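Local atomic coordinates of glycosyl hyrolase, family 3 (Deinococcus radiodurans, PDB entry 3TEV), a protein that probably hydrolyses O-glycosidic bonds, as expected of a member of glycoside hydrolase family 3. Residues His74-Ile79 against Gly125-Phe130; Phe130-Asp135 against Pro175-Phe180. All blocks are in the same frame, centred on the assembly; numbering follows the deposited sequence.

In the fold
Contacts 1 and 2 are successive steps around the parallel barrel of a family 3 glycosidase domain. Strand 128-129 lies between strands 76-79 and 174-180 in the sheet; contact 1 is made along its edge toward strand 76-79, and contact 2 joins the chain just beyond it to strand 174-180. Their centres are about 15 Å apart, and Phe130 belongs to both. The two also touch directly, Trp128 NE1 lying 3.6 Å from Cys176 CB. Contact 2 runs on past the C-terminal end of strand 128-129, the end at which barrels of this kind carry their active sites; Lys178 and His179 there are consistent with the lysine-histidine pair of family 3 substrate pockets.

Contact 1: residues His74-Ile79 against Gly125-Phe130; sequences HALIAI and GINWNF
Ala75 begins the pairing with its backbone carbonyl, which takes a hydrogen bond from Asn127 ND2 at 3.0 Å. The same amide turns its other end to the chain two residues on: Ile77 N donates to Asn127 OD1 at 2.8 Å, nearly straight at 163°. Both bonds lie in the plane of the accepting carbonyl, and an asparagine suits this place because one flat group offers a donor and an acceptor, as a strand backbone would. Its CG is lodged between the backbone N and the carbonyl carbon (chi1 62°), which brings the amide back alongside 75-77.

Between these bonds, Leu76 sends CD2 to the edge of the Trp128 indole, 4.2 Å from CE3. Ile77 then accepts at its O from Asn127 N (3.1 Å) and, weakly, from Trp128 N, while its CG2 meets CG1 of Ile126, the two side chains crossing at about a right angle. Ala78 pairs with Trp128 in a parallel bridge. Its methyl lies over the five-membered ring, 3.7 Å from CB to the centroid, a CH-pi contact in which the small side chain allows the indole to lie close against the strand. Ile79 N donates to Trp128 O and Ile79 O accepts from Phe130 N, the 3.2 Å bond running nearly along the C=O axis. Ile79 CG2 rests on Ile126 CG2 at 3.9 Å, one branched side chain against another.

Gly125, with positive phi, closes helix 107-124 in a Schellman motif and turns the chain into the strand. Leu121 of that helix packs on Ile79 and Ile126, whereas helix 314-330 covers Leu76 and Trp128 through Leu327. Strand 76-79 is bonded along its other edge to strand 46-49, which puts it between strands 46-49 and 128-129 in the barrel sheet.

Contact 2: residues Phe130-Asp135 against Pro175-Phe180; sequences FTPVLD and PCAKHF
Asp135 and His179 form a two-pronged hydrogen-bonded pair. Asp135 OD2 receives His179 ND1 at 2.8 Å through its syn lone pair, with carboxylate and imidazole only 12° from coplanar, while OD1 receives His179 N at 2.9 Å. An aspartate suits the place because its two oxygens serve ring and backbone together, and the histidine has little freedom to rotate. Asp135 OD1 also accepts from His183 N.

Lys178 needs its long chain, extended beyond CG, to bring NZ to Phe130 O at 2.8 Å; the amine also has a long, weak ion pair with Asp80. Between the backbones, Lys178 N donates to Pro132 O and Leu134 N to Lys178 O (2.8 Å, 170°). These bonds flank Val133, whose backbone forms a single bridge with Lys178, locally pairing the loop after strand 128-129 with strand 174-180. Cis peptides precede both Pro132 and His179, and the strand turns a corner at the histidine, in the region where family 3 barrels form their substrate pocket.

Apolar and sulfur-aromatic contacts lie alongside. Small Ala177 lets Leu134 CD1 approach its CB to 3.6 Å, and both side chains also touch Phe212 of helix 210-215. Cys176 SG makes an oblique sulfur-aromatic contact with the Phe130 ring, 4.9 Å from the centroid.

Contact 1: residues His74-Ile79 against Gly125-Phe130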
loop_
_atom_site.group_PDB
_atom_site.type_symbol
_atom_site.label_atom_id
_atom_site.label_comp_id
_atom_site.label_asym_id
_atom_site.label_seq_id
_atom_site.Cartn_x
_atom_site.Cartn_y
_atom_site.Cartn_z
ATOM N N HIS A 74 3.731 -13.118 -11.913
ATOM C CA HIS A 74 3.139 -12.591 -10.671
ATOM C C HIS A 74 3.591 -11.161 -10.302
ATOM O O HIS A 74 3.154 -10.603 -9.286
ATOM C CB HIS A 74 3.421 -13.554 -9.509
ATOM C CG HIS A 74 2.961 -14.956 -9.776
ATOM N ND1 HIS A 74 1.672 -15.248 -10.177
ATOM C CD2 HIS A 74 3.621 -16.142 -9.737
ATOM C CE1 HIS A 74 1.551 -16.552 -10.349
ATOM N NE2 HIS A 74 2.716 -17.117 -10.087
ATOM N N ALA A 75 4.464 -10.577 -11.120
ATOM C CA ALA A 75 5.023 -9.250 -10.862
ATOM C C ALA A 75 3.968 -8.235 -10.403
ATOM O O ALA A 75 2.953 -8.031 -11.079
ATOM C CB ALA A 75 5.735 -8.720 -12.112
ATOM N N LEU A 76 4.207 -7.621 -9.253
ATOM C CA LEU A 76 3.493 -6.400 -8.878
ATOM C C LEU A 76 4.469 -5.225 -9.012
ATOM O O LEU A 76 5.501 -5.167 -8.320
ATOM C CB LEU A 76 2.897 -6.489 -7.471
ATOM C CG LEU A 76 1.803 -7.566 -7.323
ATOM C CD1 LEU A 76 1.567 -7.960 -5.834
ATOM C CD2 LEU A 76 0.472 -7.184 -8.024
ATOM N N ILE A 77 4.164 -4.335 -9.951
ATOM C CA ILE A 77 4.989 -3.176 -10.216
ATOM C C ILE A 77 4.158 -1.938 -9.894
ATOM O O ILE A 77 3.232 -1.557 -10.649
ATOM C CB ILE A 77 5.550 -3.156 -11.666
ATOM C CG1 ILE A 77 6.407 -4.404 -11.906
ATOM C CG2 ILE A 77 6.437 -1.913 -11.864
ATOM C CD1 ILE A 77 6.660 -4.788 -13.372
ATOM N N ALA A 78 4.474 -1.347 -8.745
ATOM C CA ALA A 78 3.701 -0.264 -8.181
ATOM C C ALA A 78 4.422 1.051 -8.399
ATOM O O ALA A 78 5.644 1.084 -8.554
ATOM C CB ALA A 78 3.464 -0.490 -6.689
ATOM N N ILE A 79 3.657 2.135 -8.392
ATOM C CA ILE A 79 4.234 3.457 -8.400
ATOM C C ILE A 79 3.523 4.296 -7.347
ATOM O O ILE A 79 2.337 4.109 -7.080
ATOM C CB ILE A 79 4.141 4.125 -9.808
ATOM C CG1 ILE A 79 4.895 5.472 -9.825
ATOM C CG2 ILE A 79 2.669 4.299 -10.239
ATOM C CD1 ILE A 79 5.289 5.957 -11.225
ATOM N N GLY A 125 3.633 -0.370 -18.285
ATOM C CA GLY A 125 3.737 -1.702 -17.697
ATOM C C GLY A 125 3.642 -1.716 -16.186
ATOM O O GLY A 125 4.216 -2.603 -15.520
ATOM N N ILE A 126 2.943 -0.721 -15.643
ATOM C CA ILE A 126 2.692 -0.624 -14.210
ATOM C C ILE A 126 1.291 -1.153 -13.929
ATOM O O ILE A 126 0.346 -0.820 -14.657
ATOM C CB ILE A 126 2.835 0.844 -13.721
ATOM C CG1 ILE A 126 4.327 1.212 -13.634
ATOM C CG2 ILE A 126 2.180 1.032 -12.349
ATOM C CD1 ILE A 126 4.627 2.721 -13.741
ATOM N N ASN A 127 1.144 -1.967 -12.889
ATOM C CA ASN A 127 -0.159 -2.551 -12.584
ATOM C C ASN A 127 -0.706 -2.210 -11.191
ATOM O O ASN A 127 -1.703 -2.782 -10.748
ATOM C CB ASN A 127 -0.152 -4.075 -12.840
ATOM C CG ASN A 127 0.855 -4.837 -11.955
ATOM O OD1 ASN A 127 1.699 -4.246 -11.273
ATOM N ND2 ASN A 127 0.750 -6.159 -11.961
ATOM N N TRP A 128 -0.066 -1.262 -10.512
ATOM C CA TRP A 128 -0.469 -0.873 -9.172
ATOM C C TRP A 128 -0.135 0.601 -8.934
ATOM O O TRP A 128 0.998 1.021 -9.128
ATOM C CB TRP A 128 0.207 -1.792 -8.158
ATOM C CG TRP A 128 0.058 -1.468 -6.692
ATOM C CD1 TRP A 128 0.100 -0.219 -6.101
ATOM C CD2 TRP A 128 -0.038 -2.411 -5.608
ATOM N NE1 TRP A 128 0.003 -0.340 -4.718
ATOM C CE2 TRP A 128 -0.089 -1.674 -4.400
ATOM C CE3 TRP A 128 -0.084 -3.799 -5.541
ATOM C CZ2 TRP A 128 -0.214 -2.291 -3.142
ATOM C CZ3 TRP A 128 -0.198 -4.406 -4.284
ATOM C CH2 TRP A 128 -0.274 -3.653 -3.114
ATOM N N ASN A 129 -1.130 1.374 -8.506
ATOM C CA ASN A 129 -0.946 2.780 -8.153
ATOM C C ASN A 129 -1.449 3.021 -6.730
ATOM O O ASN A 129 -2.539 2.561 -6.363
ATOM C CB ASN A 129 -1.700 3.683 -9.137
ATOM C CG ASN A 129 -1.315 5.150 -9.005
ATOM O OD1 ASN A 129 -0.293 5.485 -8.392
ATOM N ND2 ASN A 129 -2.124 6.035 -9.586
ATOM N N PHE A 130 -0.673 3.736 -5.928
ATOM C CA PHE A 130 -1.059 4.013 -4.537
ATOM C C PHE A 130 -1.983 5.232 -4.432
ATOM O O PHE A 130 -1.556 6.301 -3.983
ATOM C CB PHE A 130 0.181 4.224 -3.670
ATOM C CG PHE A 130 0.867 2.962 -3.271
ATOM C CD1 PHE A 130 0.331 2.148 -2.273
ATOM C CD2 PHE A 130 2.076 2.600 -3.853
ATOM C CE1 PHE A 130 0.988 0.955 -1.896
ATOM C CE2 PHE A 130 2.747 1.427 -3.479
ATOM C CZ PHE A 130 2.221 0.600 -2.510
#

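Contact 2: residues Phe130-Asp135 against Pro175-Phe180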
loop_
_atom_site.group_PDB
_atom_site.type_symbol
_atom_site.label_atom_id
_atom_site.label_comp_id
_atom_site.label_asym_id
_atom_site.label_seq_id
_atom_site.Cartn_x
_atom_site.Cartn_y
_atom_site.Cartn_z
ATOM N N PHE A 130 -0.673 3.736 -5.928
ATOM C CA PHE A 130 -1.059 4.013 -4.537
ATOM C C PHE A 130 -1.983 5.232 -4.432
ATOM O O PHE A 130 -1.556 6.301 -3.983
ATOM C CB PHE A 130 0.181 4.224 -3.670
ATOM C CG PHE A 130 0.867 2.962 -3.271
ATOM C CD1 PHE A 130 0.331 2.148 -2.273
ATOM C CD2 PHE A 130 2.076 2.600 -3.853
ATOM C CE1 PHE A 130 0.988 0.955 -1.896
ATOM C CE2 PHE A 130 2.747 1.427 -3.479
ATOM C CZ PHE A 130 2.221 0.600 -2.510
ATOM N N THR A 131 -3.211 5.083 -4.930
ATOM C CA THR A 131 -4.337 6.018 -4.729
ATOM C C THR A 131 -5.593 5.144 -4.729
ATOM O O THR A 131 -5.539 4.001 -5.188
ATOM C CB THR A 131 -4.527 7.105 -5.858
ATOM O OG1 THR A 131 -4.375 6.505 -7.158
ATOM C CG2 THR A 131 -3.597 8.294 -5.681
ATOM N N PRO A 132 -6.724 5.671 -4.218
ATOM C CA PRO A 132 -6.884 7.034 -3.698
ATOM C C PRO A 132 -6.507 7.183 -2.221
ATOM O O PRO A 132 -6.559 6.227 -1.446
ATOM C CB PRO A 132 -8.385 7.287 -3.864
ATOM C CG PRO A 132 -9.001 5.900 -3.608
ATOM C CD PRO A 132 -7.983 4.899 -4.148
ATOM N N VAL A 133 -6.135 8.402 -1.856
ATOM C CA VAL A 133 -6.106 8.820 -0.479
ATOM C C VAL A 133 -7.575 8.867 -0.034
ATOM O O VAL A 133 -8.388 9.522 -0.676
ATOM C CB VAL A 133 -5.461 10.223 -0.387
ATOM C CG1 VAL A 133 -5.751 10.896 0.969
ATOM C CG2 VAL A 133 -3.958 10.133 -0.668
ATOM N N LEU A 134 -7.913 8.140 1.030
ATOM C CA LEU A 134 -9.250 8.213 1.623
ATOM C C LEU A 134 -9.174 8.863 2.994
ATOM O O LEU A 134 -10.137 8.827 3.761
ATOM C CB LEU A 134 -9.899 6.828 1.744
ATOM C CG LEU A 134 -10.097 5.973 0.487
ATOM C CD1 LEU A 134 -10.731 4.596 0.804
ATOM C CD2 LEU A 134 -10.920 6.727 -0.537
ATOM N N ASP A 135 -8.012 9.429 3.313
ATOM C CA ASP A 135 -7.853 10.249 4.514
ATOM C C ASP A 135 -8.798 11.447 4.392
ATOM O O ASP A 135 -9.046 11.940 3.293
ATOM C CB ASP A 135 -6.398 10.725 4.675
ATOM C CG ASP A 135 -5.383 9.574 4.626
ATOM O OD1 ASP A 135 -5.644 8.484 5.185
ATOM O OD2 ASP A 135 -4.303 9.768 4.032
ATOM N N PRO A 175 -5.726 -0.163 -7.859
ATOM C CA PRO A 175 -5.493 1.007 -7.023
ATOM C C PRO A 175 -5.304 0.535 -5.587
ATOM O O PRO A 175 -5.725 -0.567 -5.250
ATOM C CB PRO A 175 -6.796 1.793 -7.180
ATOM C CG PRO A 175 -7.829 0.739 -7.359
ATOM C CD PRO A 175 -7.168 -0.431 -8.040
ATOM N N CYS A 176 -4.688 1.336 -4.741
ATOM C CA CYS A 176 -4.531 0.945 -3.340
ATOM C C CYS A 176 -4.957 2.110 -2.463
ATOM O O CYS A 176 -4.318 3.160 -2.496
ATOM C CB CYS A 176 -3.081 0.560 -3.059
ATOM S SG CYS A 176 -2.712 -0.037 -1.371
ATOM N N ALA A 177 -6.042 1.936 -1.711
ATOM C CA ALA A 177 -6.544 2.967 -0.812
ATOM C C ALA A 177 -5.576 3.165 0.370
ATOM O O ALA A 177 -5.044 2.192 0.911
ATOM C CB ALA A 177 -7.918 2.578 -0.305
ATOM N N LYS A 178 -5.350 4.415 0.765
ATOM C CA LYS A 178 -4.478 4.703 1.903
ATOM C C LYS A 178 -5.002 5.924 2.691
ATOM O O LYS A 178 -5.816 6.674 2.150
ATOM C CB LYS A 178 -3.056 4.929 1.410
ATOM C CG LYS A 178 -2.951 5.973 0.338
ATOM C CD LYS A 178 -1.556 6.029 -0.279
ATOM C CE LYS A 178 -1.390 7.360 -1.006
ATOM N NZ LYS A 178 -0.174 7.395 -1.847
ATOM N N HIS A 179 -4.611 6.113 3.963
ATOM C CA HIS A 179 -3.822 5.159 4.779
ATOM C C HIS A 179 -4.682 4.633 5.915
ATOM O O HIS A 179 -4.966 5.353 6.875
ATOM C CB HIS A 179 -2.622 5.844 5.421
ATOM C CG HIS A 179 -1.809 6.653 4.473
ATOM N ND1 HIS A 179 -2.279 7.818 3.903
ATOM C CD2 HIS A 179 -0.547 6.478 4.004
ATOM C CE1 HIS A 179 -1.341 8.325 3.117
ATOM N NE2 HIS A 179 -0.282 7.529 3.158
ATOM N N PHE A 180 -5.073 3.381 5.822
ATOM C CA PHE A 180 -5.973 2.803 6.781
ATOM C C PHE A 180 -5.323 2.722 8.176
ATOM O O PHE A 180 -4.182 2.300 8.299
ATOM C CB PHE A 180 -6.374 1.425 6.283
ATOM C CG PHE A 180 -7.362 0.749 7.142
ATOM C CD1 PHE A 180 -8.719 1.025 7.001
ATOM C CD2 PHE A 180 -6.943 -0.157 8.107
ATOM C CE1 PHE A 180 -9.641 0.396 7.809
ATOM C CE2 PHE A 180 -7.852 -0.777 8.921
ATOM C CZ PHE A 180 -9.204 -0.504 8.781
#